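Long-range contacts in uncharacterized ACR, COG1565 superfamily (Burkholderia thailandensis, PDB 4F3N), which is of unknown function but has the fold of an S-adenosylmethionine-dependent methyltransferase and may be a protein-arginine methyltransferase: residues 128-132 with 419-423; 138-144 with 207-212; 244-248 with 328-332. All blocks are in the same frame, centred on the assembly; numbering follows the deposited sequence.

Contact 1 of 3, residues 128-132 with 419-423; sequences PVAQA and ALDAF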
ATOM      1  N   PRO A 128       3.570  12.967 -14.047  1.00  9.09           N
ATOM      2  CA  PRO A 128       2.884  11.840 -14.716  1.00  9.12           C
ATOM      3  C   PRO A 128       1.381  11.773 -14.491  1.00  8.46           C
ATOM      4  O   PRO A 128       0.664  11.289 -15.372  1.00  8.25           O
ATOM      5  CB  PRO A 128       3.604  10.587 -14.156  1.00  9.05           C
ATOM      6  CG  PRO A 128       4.303  11.062 -12.903  1.00  9.11           C
ATOM      7  CD  PRO A 128       4.576  12.523 -13.061  1.00  9.29           C
ATOM      8  N   VAL A 129       0.863  12.235 -13.361  1.00  8.03           N
ATOM      9  CA  VAL A 129      -0.581  12.295 -13.190  1.00  8.17           C
ATOM     10  C   VAL A 129      -1.192  13.218 -14.251  1.00  8.56           C
ATOM     11  O   VAL A 129      -2.133  12.853 -14.934  1.00  9.42           O
ATOM     12  CB  VAL A 129      -0.972  12.700 -11.767  1.00  7.76           C
ATOM     13  CG1 VAL A 129      -2.476  12.991 -11.616  1.00  8.03           C
ATOM     14  CG2 VAL A 129      -0.575  11.543 -10.833  1.00  7.70           C
ATOM     15  N   ALA A 130      -0.622  14.393 -14.421  1.00  8.92           N
ATOM     16  CA  ALA A 130      -1.128  15.331 -15.445  1.00  8.91           C
ATOM     17  C   ALA A 130      -0.997  14.735 -16.856  1.00  9.17           C
ATOM     18  O   ALA A 130      -1.910  14.844 -17.694  1.00  9.00           O
ATOM     19  CB  ALA A 130      -0.405  16.672 -15.315  1.00  9.17           C
ATOM     20  N   GLN A 131       0.128  14.096 -17.136  1.00  9.43           N
ATOM     21  CA  GLN A 131       0.315  13.466 -18.420  1.00 10.07           C
ATOM     22  C   GLN A 131      -0.724  12.378 -18.678  1.00  9.87           C
ATOM     23  O   GLN A 131      -1.208  12.253 -19.802  1.00 10.24           O
ATOM     24  CB  GLN A 131       1.740  12.923 -18.580  1.00 10.79           C
ATOM     25  CG  GLN A 131       2.051  12.576 -20.016  1.00 12.30           C
ATOM     26  CD  GLN A 131       3.527  12.232 -20.265  1.00 13.47           C
ATOM     27  OE1 GLN A 131       4.172  11.599 -19.447  1.00 14.15           O
ATOM     28  NE2 GLN A 131       4.063  12.666 -21.413  1.00 16.22           N
ATOM     29  N   ALA A 132      -1.082  11.592 -17.669  1.00  9.43           N
ATOM     30  CA  ALA A 132      -2.087  10.545 -17.834  1.00  9.58           C
ATOM     31  C   ALA A 132      -3.477  11.145 -18.031  1.00  9.92           C
ATOM     32  O   ALA A 132      -4.247  10.643 -18.861  1.00 10.33           O
ATOM     33  CB  ALA A 132      -2.065   9.586 -16.641  1.00  9.72           C
ATOM     34  N   ALA A 419       3.504   6.058 -24.203  1.00 19.27           N
ATOM     35  CA  ALA A 419       4.200   5.863 -22.918  1.00 17.93           C
ATOM     36  C   ALA A 419       4.118   7.152 -22.127  1.00 15.89           C
ATOM     37  O   ALA A 419       4.003   8.235 -22.725  1.00 16.68           O
ATOM     38  CB  ALA A 419       5.673   5.523 -23.178  1.00 18.27           C
ATOM     39  N   LEU A 420       4.171   7.070 -20.797  1.00 13.83           N
ATOM     40  CA  LEU A 420       4.441   8.231 -19.964  1.00 13.31           C
ATOM     41  C   LEU A 420       5.928   8.434 -19.866  1.00 13.07           C
ATOM     42  O   LEU A 420       6.690   7.452 -19.810  1.00 13.33           O
ATOM     43  CB  LEU A 420       3.939   8.093 -18.514  1.00 12.82           C
ATOM     44  CG  LEU A 420       2.466   7.799 -18.297  1.00 13.29           C
ATOM     45  CD1 LEU A 420       2.242   7.736 -16.780  1.00 12.59           C
ATOM     46  CD2 LEU A 420       1.585   8.828 -18.992  1.00 13.49           C
ATOM     47  N   ASP A 421       6.318   9.694 -19.823  1.00 13.89           N
ATOM     48  CA  ASP A 421       7.726  10.079 -19.612  1.00 15.43           C
ATOM     49  C   ASP A 421       8.238   9.411 -18.336  1.00 13.48           C
ATOM     50  O   ASP A 421       9.392   8.990 -18.257  1.00 12.93           O
ATOM     51  CB  ASP A 421       7.859  11.609 -19.516  1.00 17.41           C
ATOM     52  CG  ASP A 421       7.508  12.320 -20.841  1.00 20.96           C
ATOM     53  OD1 ASP A 421       7.287  11.640 -21.860  1.00 26.76           O
ATOM     54  OD2 ASP A 421       7.423  13.556 -20.846  1.00 23.44           O
ATOM     55  N   ALA A 422       7.378   9.282 -17.329  1.00 12.42           N
ATOM     56  CA  ALA A 422       7.844   8.697 -16.064  1.00 11.68           C
ATOM     57  C   ALA A 422       8.333   7.268 -16.144  1.00 11.69           C
ATOM     58  O   ALA A 422       9.139   6.863 -15.285  1.00 11.54           O
ATOM     59  CB  ALA A 422       6.788   8.837 -14.975  1.00 11.35           C
ATOM     60  N   PHE A 423       7.904   6.525 -17.166  1.00 12.46           N
ATOM     61  CA  PHE A 423       8.308   5.143 -17.351  1.00 13.32           C
ATOM     62  C   PHE A 423       9.182   4.956 -18.601  1.00 15.22           C
ATOM     63  O   PHE A 423       9.542   3.812 -18.926  1.00 17.67           O
ATOM     64  CB  PHE A 423       7.087   4.220 -17.482  1.00 13.05           C
ATOM     65  CG  PHE A 423       6.219   4.105 -16.234  1.00 12.13           C
ATOM     66  CD1 PHE A 423       6.652   3.413 -15.109  1.00 11.76           C
ATOM     67  CD2 PHE A 423       4.961   4.671 -16.209  1.00 11.73           C
ATOM     68  CE1 PHE A 423       5.826   3.284 -13.996  1.00 11.59           C
ATOM     69  CE2 PHE A 423       4.130   4.571 -15.092  1.00 11.57           C
ATOM     70  CZ  PHE A 423       4.565   3.870 -13.988  1.00 11.44           C
TER
HETATM   71  O   HOH W   1       5.280  11.180 -17.042  1.00 13.41           O

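Contact 2 of 3, residues 138-144 with 207-212; sequences TRRVMEF and FEGVVV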
ATOM      1  N   THR A 138      -9.150  12.963 -19.380  1.00 13.47           N
ATOM      2  CA  THR A 138      -9.934  12.927 -18.154  1.00 12.20           C
ATOM      3  C   THR A 138      -9.509  14.046 -17.210  1.00 11.87           C
ATOM      4  O   THR A 138      -8.484  14.740 -17.451  1.00 11.39           O
ATOM      5  CB  THR A 138      -9.806  11.556 -17.484  1.00 11.84           C
ATOM      6  OG1 THR A 138      -8.433  11.300 -17.199  1.00 10.76           O
ATOM      7  CG2 THR A 138     -10.375  10.439 -18.396  1.00 11.98           C
ATOM      8  N   ARG A 139     -10.293  14.238 -16.145  1.00 11.55           N
ATOM      9  CA  ARG A 139     -10.159  15.435 -15.313  1.00 11.47           C
ATOM     10  C   ARG A 139     -10.477  15.174 -13.847  1.00 11.38           C
ATOM     11  O   ARG A 139     -10.962  16.061 -13.169  1.00 11.45           O
ATOM     12  CB  ARG A 139     -11.107  16.543 -15.865  1.00 12.06           C
ATOM     13  N   ARG A 140     -10.269  13.939 -13.373  1.00 11.62           N
ATOM     14  CA  ARG A 140     -10.580  13.565 -12.006  1.00 11.64           C
ATOM     15  C   ARG A 140      -9.440  12.713 -11.458  1.00 10.54           C
ATOM     16  O   ARG A 140      -8.802  11.984 -12.206  1.00 10.08           O
ATOM     17  CB  ARG A 140     -11.878  12.751 -11.937  1.00 14.05           C
ATOM     18  CG  ARG A 140     -13.138  13.532 -12.305  1.00 17.08           C
ATOM     19  CD  ARG A 140     -14.366  12.614 -12.282  1.00 19.56           C
ATOM     20  NE  ARG A 140     -15.583  13.384 -12.516  1.00 24.28           N
ATOM     21  CZ  ARG A 140     -16.569  13.614 -11.641  1.00 25.44           C
ATOM     22  NH1 ARG A 140     -16.584  13.106 -10.418  1.00 27.71           N
ATOM     23  NH2 ARG A 140     -17.589  14.356 -12.033  1.00 30.39           N
ATOM     24  N   VAL A 141      -9.185  12.850 -10.162  1.00  9.72           N
ATOM     25  CA  VAL A 141      -8.300  11.960  -9.440  1.00  8.81           C
ATOM     26  C   VAL A 141      -9.092  11.274  -8.319  1.00  8.98           C
ATOM     27  O   VAL A 141      -9.990  11.890  -7.683  1.00  8.78           O
ATOM     28  CB  VAL A 141      -7.117  12.721  -8.850  1.00  8.52           C
ATOM     29  CG1 VAL A 141      -6.316  11.830  -7.868  1.00  8.02           C
ATOM     30  CG2 VAL A 141      -6.221  13.273  -9.970  1.00  8.05           C
ATOM     31  N   MET A 142      -8.775  10.011  -8.073  1.00  9.07           N
ATOM     32  CA  MET A 142      -9.349   9.257  -6.970  1.00  9.54           C
ATOM     33  C   MET A 142      -8.218   8.596  -6.197  1.00  9.50           C
ATOM     34  O   MET A 142      -7.426   7.843  -6.758  1.00  8.79           O
ATOM     35  CB  MET A 142     -10.343   8.165  -7.454  1.00 11.03           C
ATOM     36  CG  MET A 142     -10.793   7.298  -6.295  1.00 11.99           C
ATOM     37  SD  MET A 142     -11.729   5.877  -6.890  1.00 17.81           S
ATOM     38  CE  MET A 142     -13.133   6.784  -6.984  1.00 13.96           C
ATOM     39  N   GLU A 143      -8.130   8.884  -4.908  1.00  8.93           N
ATOM     40  CA  GLU A 143      -7.106   8.275  -4.078  1.00  9.44           C
ATOM     41  C   GLU A 143      -7.773   7.285  -3.110  1.00 10.37           C
ATOM     42  O   GLU A 143      -8.767   7.584  -2.437  1.00  9.87           O
ATOM     43  CB  GLU A 143      -6.285   9.352  -3.333  1.00  9.55           C
ATOM     44  CG  GLU A 143      -5.192   8.693  -2.527  1.00 10.16           C
ATOM     45  CD  GLU A 143      -4.291   9.613  -1.753  1.00 10.89           C
ATOM     46  OE1 GLU A 143      -4.530  10.820  -1.729  1.00 10.95           O
ATOM     47  OE2 GLU A 143      -3.329   9.054  -1.160  1.00 10.90           O
ATOM     48  N   PHE A 144      -7.234   6.079  -3.036  1.00 11.21           N
ATOM     49  CA  PHE A 144      -7.780   5.090  -2.096  1.00 12.60           C
ATOM     50  C   PHE A 144      -6.978   5.195  -0.830  1.00 13.98           C
ATOM     51  O   PHE A 144      -5.760   5.232  -0.888  1.00 13.19           O
ATOM     52  CB  PHE A 144      -7.693   3.650  -2.685  1.00 13.76           C
ATOM     53  CG  PHE A 144      -8.302   2.587  -1.777  1.00 14.82           C
ATOM     54  CD1 PHE A 144      -9.647   2.281  -1.846  1.00 15.25           C
ATOM     55  CD2 PHE A 144      -7.527   1.966  -0.795  1.00 15.63           C
ATOM     56  CE1 PHE A 144     -10.205   1.326  -0.981  1.00 16.14           C
ATOM     57  CE2 PHE A 144      -8.062   1.008   0.073  1.00 15.65           C
ATOM     58  CZ  PHE A 144      -9.415   0.699  -0.006  1.00 15.82           C
ATOM     59  N   PHE A 207     -15.227   4.650 -13.318  1.00 14.74           N
ATOM     60  CA  PHE A 207     -14.400   5.833 -13.050  1.00 13.48           C
ATOM     61  C   PHE A 207     -13.612   6.230 -14.313  1.00 13.51           C
ATOM     62  O   PHE A 207     -13.100   5.356 -15.048  1.00 13.42           O
ATOM     63  CB  PHE A 207     -13.435   5.570 -11.878  1.00 12.79           C
ATOM     64  CG  PHE A 207     -12.607   6.787 -11.508  1.00 11.97           C
ATOM     65  CD1 PHE A 207     -13.223   7.902 -10.962  1.00 11.99           C
ATOM     66  CD2 PHE A 207     -11.246   6.844 -11.760  1.00 11.71           C
ATOM     67  CE1 PHE A 207     -12.510   9.025 -10.636  1.00 11.68           C
ATOM     68  CE2 PHE A 207     -10.503   7.969 -11.454  1.00 11.22           C
ATOM     69  CZ  PHE A 207     -11.138   9.072 -10.883  1.00 11.58           C
ATOM     70  N   GLU A 208     -13.580   7.532 -14.569  1.00 12.92           N
ATOM     71  CA  GLU A 208     -12.776   8.123 -15.629  1.00 13.94           C
ATOM     72  C   GLU A 208     -11.844   9.146 -15.008  1.00 12.14           C
ATOM     73  O   GLU A 208     -12.274  10.201 -14.531  1.00 12.70           O
ATOM     74  CB  GLU A 208     -13.651   8.769 -16.690  1.00 16.00           C
ATOM     75  CG  GLU A 208     -14.508   7.769 -17.444  1.00 18.47           C
ATOM     76  CD  GLU A 208     -15.232   8.386 -18.624  1.00 22.71           C
ATOM     77  OE1 GLU A 208     -14.980   9.577 -18.936  1.00 24.71           O
ATOM     78  OE2 GLU A 208     -16.053   7.665 -19.224  1.00 26.29           O
ATOM     79  N   GLY A 209     -10.551   8.846 -15.002  1.00 10.76           N
ATOM     80  CA  GLY A 209      -9.570   9.723 -14.380  1.00  9.77           C
ATOM     81  C   GLY A 209      -8.371   8.925 -13.954  1.00  9.14           C
ATOM     82  O   GLY A 209      -8.086   7.844 -14.510  1.00  8.80           O
ATOM     83  N   VAL A 210      -7.664   9.437 -12.959  1.00  8.47           N
ATOM     84  CA  VAL A 210      -6.411   8.819 -12.459  1.00  7.81           C
ATOM     85  C   VAL A 210      -6.604   8.375 -10.998  1.00  7.74           C
ATOM     86  O   VAL A 210      -6.999   9.165 -10.127  1.00  7.21           O
ATOM     87  CB  VAL A 210      -5.186   9.727 -12.560  1.00  7.61           C
ATOM     88  CG1 VAL A 210      -4.014   9.098 -11.800  1.00  7.67           C
ATOM     89  CG2 VAL A 210      -4.821  10.000 -14.008  1.00  7.71           C
ATOM     90  N   VAL A 211      -6.372   7.085 -10.783  1.00  7.49           N
ATOM     91  CA  VAL A 211      -6.479   6.493  -9.448  1.00  8.13           C
ATOM     92  C   VAL A 211      -5.052   6.427  -8.877  1.00  7.75           C
ATOM     93  O   VAL A 211      -4.077   6.124  -9.584  1.00  7.60           O
ATOM     94  CB  VAL A 211      -7.078   5.076  -9.513  1.00  8.71           C
ATOM     95  CG1 VAL A 211      -7.149   4.443  -8.119  1.00  9.16           C
ATOM     96  CG2 VAL A 211      -8.404   5.100 -10.284  1.00  9.54           C
ATOM     97  N   VAL A 212      -4.952   6.754  -7.600  1.00  8.20           N
ATOM     98  CA  VAL A 212      -3.663   6.744  -6.846  1.00  8.26           C
ATOM     99  C   VAL A 212      -3.802   5.853  -5.592  1.00  8.61           C
ATOM    100  O   VAL A 212      -4.750   5.993  -4.802  1.00  8.45           O
ATOM    101  CB  VAL A 212      -3.204   8.142  -6.440  1.00  8.12           C
ATOM    102  CG1 VAL A 212      -1.896   8.038  -5.612  1.00  8.48           C
ATOM    103  CG2 VAL A 212      -2.965   9.034  -7.657  1.00  8.21           C
TER
HETATM  104  O   HOH W   2     -12.631  12.597 -15.871  1.00 17.24           O

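Contact 3 of 3, residues 244-248 with 328-332; sequences AFVFA and PFVYP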
ATOM      1  N   ALA A 244      -2.707 -17.449  24.768  1.00 14.88           N
ATOM      2  CA  ALA A 244      -1.930 -16.572  23.889  1.00 13.81           C
ATOM      3  C   ALA A 244      -2.182 -16.936  22.443  1.00 12.71           C
ATOM      4  O   ALA A 244      -2.403 -18.099  22.135  1.00 11.58           O
ATOM      5  CB  ALA A 244      -0.439 -16.677  24.161  1.00 14.07           C
ATOM      6  N   PHE A 245      -2.107 -15.929  21.570  1.00 12.08           N
ATOM      7  CA  PHE A 245      -2.190 -16.222  20.126  1.00 11.84           C
ATOM      8  C   PHE A 245      -0.920 -17.006  19.769  1.00 11.94           C
ATOM      9  O   PHE A 245       0.167 -16.677  20.267  1.00 12.09           O
ATOM     10  CB  PHE A 245      -2.261 -14.968  19.285  1.00 12.16           C
ATOM     11  CG  PHE A 245      -3.531 -14.165  19.505  1.00 12.85           C
ATOM     12  CD1 PHE A 245      -4.752 -14.671  19.135  1.00 13.31           C
ATOM     13  CD2 PHE A 245      -3.475 -12.920  20.109  1.00 13.73           C
ATOM     14  CE1 PHE A 245      -5.924 -13.939  19.336  1.00 13.91           C
ATOM     15  CE2 PHE A 245      -4.633 -12.179  20.333  1.00 14.77           C
ATOM     16  CZ  PHE A 245      -5.881 -12.700  19.962  1.00 14.17           C
ATOM     17  N   VAL A 246      -1.062 -17.983  18.883  1.00 11.84           N
ATOM     18  CA  VAL A 246       0.065 -18.772  18.360  0.60 11.57           C
ATOM     19  C   VAL A 246      -0.175 -18.999  16.872  1.00 11.40           C
ATOM     20  O   VAL A 246      -1.332 -19.132  16.474  1.00 10.94           O
ATOM     21  CB  VAL A 246       0.182 -20.131  19.086  0.60 12.07           C
ATOM     22  CG1 VAL A 246      -0.997 -21.066  18.807  0.60 11.65           C
ATOM     23  CG2 VAL A 246       1.483 -20.815  18.713  0.60 11.82           C
ATOM     24  N   PHE A 247       0.881 -18.996  16.046  1.00 10.97           N
ATOM     25  CA  PHE A 247       0.702 -19.485  14.675  1.00 10.66           C
ATOM     26  C   PHE A 247       0.473 -20.995  14.715  1.00 10.59           C
ATOM     27  O   PHE A 247       1.015 -21.681  15.586  1.00 10.37           O
ATOM     28  CB  PHE A 247       1.941 -19.218  13.814  1.00 10.64           C
ATOM     29  CG  PHE A 247       2.177 -17.778  13.494  1.00 11.32           C
ATOM     30  CD1 PHE A 247       1.292 -17.074  12.674  1.00 11.81           C
ATOM     31  CD2 PHE A 247       3.308 -17.155  13.954  1.00 11.77           C
ATOM     32  CE1 PHE A 247       1.553 -15.749  12.354  1.00 12.15           C
ATOM     33  CE2 PHE A 247       3.591 -15.848  13.619  1.00 12.74           C
ATOM     34  CZ  PHE A 247       2.708 -15.152  12.826  1.00 12.74           C
ATOM     35  N   ALA A 248      -0.290 -21.503  13.760  1.00 10.16           N
ATOM     36  CA  ALA A 248      -0.576 -22.916  13.678  1.00 10.78           C
ATOM     37  C   ALA A 248      -0.750 -23.275  12.258  1.00 11.32           C
ATOM     38  O   ALA A 248      -1.490 -22.599  11.545  1.00 10.62           O
ATOM     39  CB  ALA A 248      -1.826 -23.283  14.466  1.00 10.55           C
ATOM     40  N   PRO A 328       3.134 -10.357  14.979  1.00 13.04           N
ATOM     41  CA  PRO A 328       1.845  -9.701  14.849  1.00 12.35           C
ATOM     42  C   PRO A 328       0.874  -9.838  16.034  1.00 11.70           C
ATOM     43  O   PRO A 328      -0.195  -9.255  15.978  1.00 11.42           O
ATOM     44  CB  PRO A 328       1.234 -10.400  13.641  1.00 12.48           C
ATOM     45  CG  PRO A 328       1.759 -11.761  13.747  1.00 12.82           C
ATOM     46  CD  PRO A 328       3.189 -11.598  14.191  1.00 13.26           C
ATOM     47  N   PHE A 329       1.250 -10.578  17.082  1.00 10.79           N
ATOM     48  CA  PHE A 329       0.405 -10.819  18.230  1.00 10.80           C
ATOM     49  C   PHE A 329       0.711  -9.816  19.353  1.00 10.97           C
ATOM     50  O   PHE A 329       0.024  -9.779  20.361  1.00 11.85           O
ATOM     51  CB  PHE A 329       0.627 -12.263  18.704  1.00 10.83           C
ATOM     52  CG  PHE A 329       0.340 -13.280  17.636  1.00 10.44           C
ATOM     53  CD1 PHE A 329      -0.815 -13.170  16.856  1.00 10.33           C
ATOM     54  CD2 PHE A 329       1.206 -14.294  17.397  1.00 10.86           C
ATOM     55  CE1 PHE A 329      -1.091 -14.082  15.838  1.00 10.08           C
ATOM     56  CE2 PHE A 329       0.937 -15.225  16.412  1.00 10.93           C
ATOM     57  CZ  PHE A 329      -0.194 -15.104  15.631  1.00 10.74           C
ATOM     58  N   VAL A 330       1.704  -8.965  19.143  1.00 11.12           N
ATOM     59  CA  VAL A 330       1.948  -7.820  20.079  1.00 11.40           C
ATOM     60  C   VAL A 330       0.787  -6.801  20.017  1.00 11.06           C
ATOM     61  O   VAL A 330       0.383  -6.351  18.934  1.00 10.55           O
ATOM     62  CB  VAL A 330       3.305  -7.141  19.775  1.00 11.48           C
ATOM     63  CG1 VAL A 330       3.421  -5.771  20.476  1.00 11.64           C
ATOM     64  CG2 VAL A 330       4.464  -8.076  20.134  1.00 12.31           C
ATOM     65  N   TYR A 331       0.264  -6.452  21.184  1.00 11.02           N
ATOM     66  CA  TYR A 331      -0.771  -5.439  21.373  1.00 11.53           C
ATOM     67  C   TYR A 331      -1.695  -5.246  20.163  1.00 11.02           C
ATOM     68  O   TYR A 331      -1.597  -4.236  19.463  1.00 10.55           O
ATOM     69  CB  TYR A 331      -0.142  -4.107  21.813  1.00 11.88           C
ATOM     70  CG  TYR A 331       0.513  -4.204  23.164  1.00 12.72           C
ATOM     71  CD1 TYR A 331      -0.238  -4.548  24.291  1.00 13.14           C
ATOM     72  CD2 TYR A 331       1.880  -4.019  23.310  1.00 12.92           C
ATOM     73  CE1 TYR A 331       0.368  -4.688  25.533  1.00 13.80           C
ATOM     74  CE2 TYR A 331       2.489  -4.146  24.550  1.00 13.79           C
ATOM     75  CZ  TYR A 331       1.731  -4.506  25.643  1.00 14.02           C
ATOM     76  OH  TYR A 331       2.334  -4.609  26.888  1.00 14.84           O
ATOM     77  N   PRO A 332      -2.578  -6.230  19.906  1.00 10.72           N
ATOM     78  CA  PRO A 332      -3.560  -6.079  18.837  1.00 10.90           C
ATOM     79  C   PRO A 332      -4.260  -4.706  18.867  1.00 11.41           C
ATOM     80  O   PRO A 332      -4.752  -4.276  19.908  1.00 12.41           O
ATOM     81  CB  PRO A 332      -4.570  -7.199  19.113  1.00 10.78           C
ATOM     82  CG  PRO A 332      -3.766  -8.248  19.766  1.00 10.84           C
ATOM     83  CD  PRO A 332      -2.749  -7.504  20.630  1.00 11.14           C
TER

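Contact 1 of 3, residues 128-132 with 419-423
Q131 reaches out from its helix and takes hold of the loop 419-423 with its terminal amide, a worked case of a glutamine fastening a backbone that has no regular structure of its own. Its first carbons are in apolar company. CB lies 4.1 Å from CD2 of L420, and CG comes slightly closer to the same methyl, the two side chains sliding past each other in opposite directions. With CG anti to the backbone nitrogen (chi1 -166°) and the next torsion extended as well, the chain spans the gap and delivers CD to the start of the turn at D421. There OE1 accepts the backbone N-H of D421 at 2.9 Å, a fairly straight bond (157° at the hydrogen) whose donor is tilted 25° from the carbonyl plane. A water makes the second link, donating to OE1 of Q131 at 2.7 Å and accepting the N-H of A422, so one oxygen serves two successive backbone amides. NE2 of Q131 adds a weak bond to OD1 of D421 at 3.4 Å, the amide and carboxylate planes standing steeply to each other. This polar grip lies on the outer side, whereas the inner side is apolar: CB of P128 meets CB of A422 at 3.7 Å and also touches CD1 of L420, whose CD2 reaches toward A132. The loop, which follows strand 407-414, is thereby laid against helix 118-136. L420 continues inward to F295 of strand 293-298 and L358 of strand 356-362, while P128 and A422 both rest on F366 of helix 363-369.

Contact 2 of 3, residues 138-144 with 207-212
F207 folds back over the strand pair that its own chain is about to join: the chain turns a corner at G209, and the ring ends up against M142 of strand 140-144. CB of M142 sits over one ring face, 4.0 Å from the F207 centroid, in a CH-pi contact. Farther along, SD stands above the face, almost on the ring normal but 4.8 Å from the centroid, a more distant Met-aromatic contact. The bend at chi3 (-83°) brings CE of M142 back to CD1 of F207 at 4.1 Å.

Beyond the corner the strands run parallel, adjacent members of the seven-stranded sheet of a Rossmann-like methyltransferase fold. R140 O accepts V210 N, V210 O accepts M142 N at 2.8 Å, M142 O accepts V212 N, and V212 O accepts F144 N at 3.0 Å. At the start of the pair a water joins R139 N to E208 O.

The chemistry implies a division of labour: backbone bonds set the register, M142 and F207 pack one face, and on the other, among V141, V210 and V212, Y169 holds OE1 of buried E143, whose side chain lies about 4 Å from that of N214, which binds S-adenosylhomocysteine.

Contact 3 of 3, residues 244-248 with 328-332
F329 is wedged between strand 245-250 and its own loop, 328-332, showing how a segment without regular structure can be docked by aromatic packing. The tight part lies at F245, whose CB rests over one face of the F329 ring, 3.6 Å from the centroid in a CH-pi contact, with CD1 of F329 as its nearest atom at 3.4 Å. Here the methylene does the work: the F245 ring itself is turned aside, near parallel to that of F329 but slid so far that the two barely overlap, with centroids 5.7 Å apart. At the far end of F329 the packing changes character. Its CE2-CZ edge points at the face of F247 in an edge-to-face pair, the planes at 53° and the centroids separated by 4.8 Å. P328 closes the other side, CG lying over the centre of the F329 face opposite F245 while also touching CZ of F247 at 3.6 Å. F247 takes up this place with CG anti to the carbonyl carbon (chi1 -70°), which leans the ring toward the loop.

The margin is looser. P332 meets the F245 ring through a single long approach, CG to CE2 at 4.1 Å, and the three phenylalanines as a group are only partly buried. The aromatic cluster of F245, F247 and F329 sits among several elements. Strand 245-250 pairs with strand 231-239, from which V237 touches F329. Helix 52-71 covers F245 through L65 and I69, and helix 78-87 sends Y81 edge-to-face against both F245 and F329.

Overall arrangement
Contacts 1 and 2, their centres about 14 Å apart, adjoin because helix 118-136 of contact 1 leads into strand 140-144 of contact 2: A132 and V129 of contact 1 pack on V210 and V141 of contact 2. Contact 2 belongs to the core, uniting neighbouring strands of the central sheet by backbone bonds near the cofactor site. Contact 1 is largely buried too, but its polar rim reaches the surface and a side-chain amide replaces regular pairing. Contact 3 lies on the opposite side of the chain's centre, about 43 Å from contact 1 between centres, where a loop docks on a strand of the separate antiparallel sheet. It is partly buried and rests on aromatic packing.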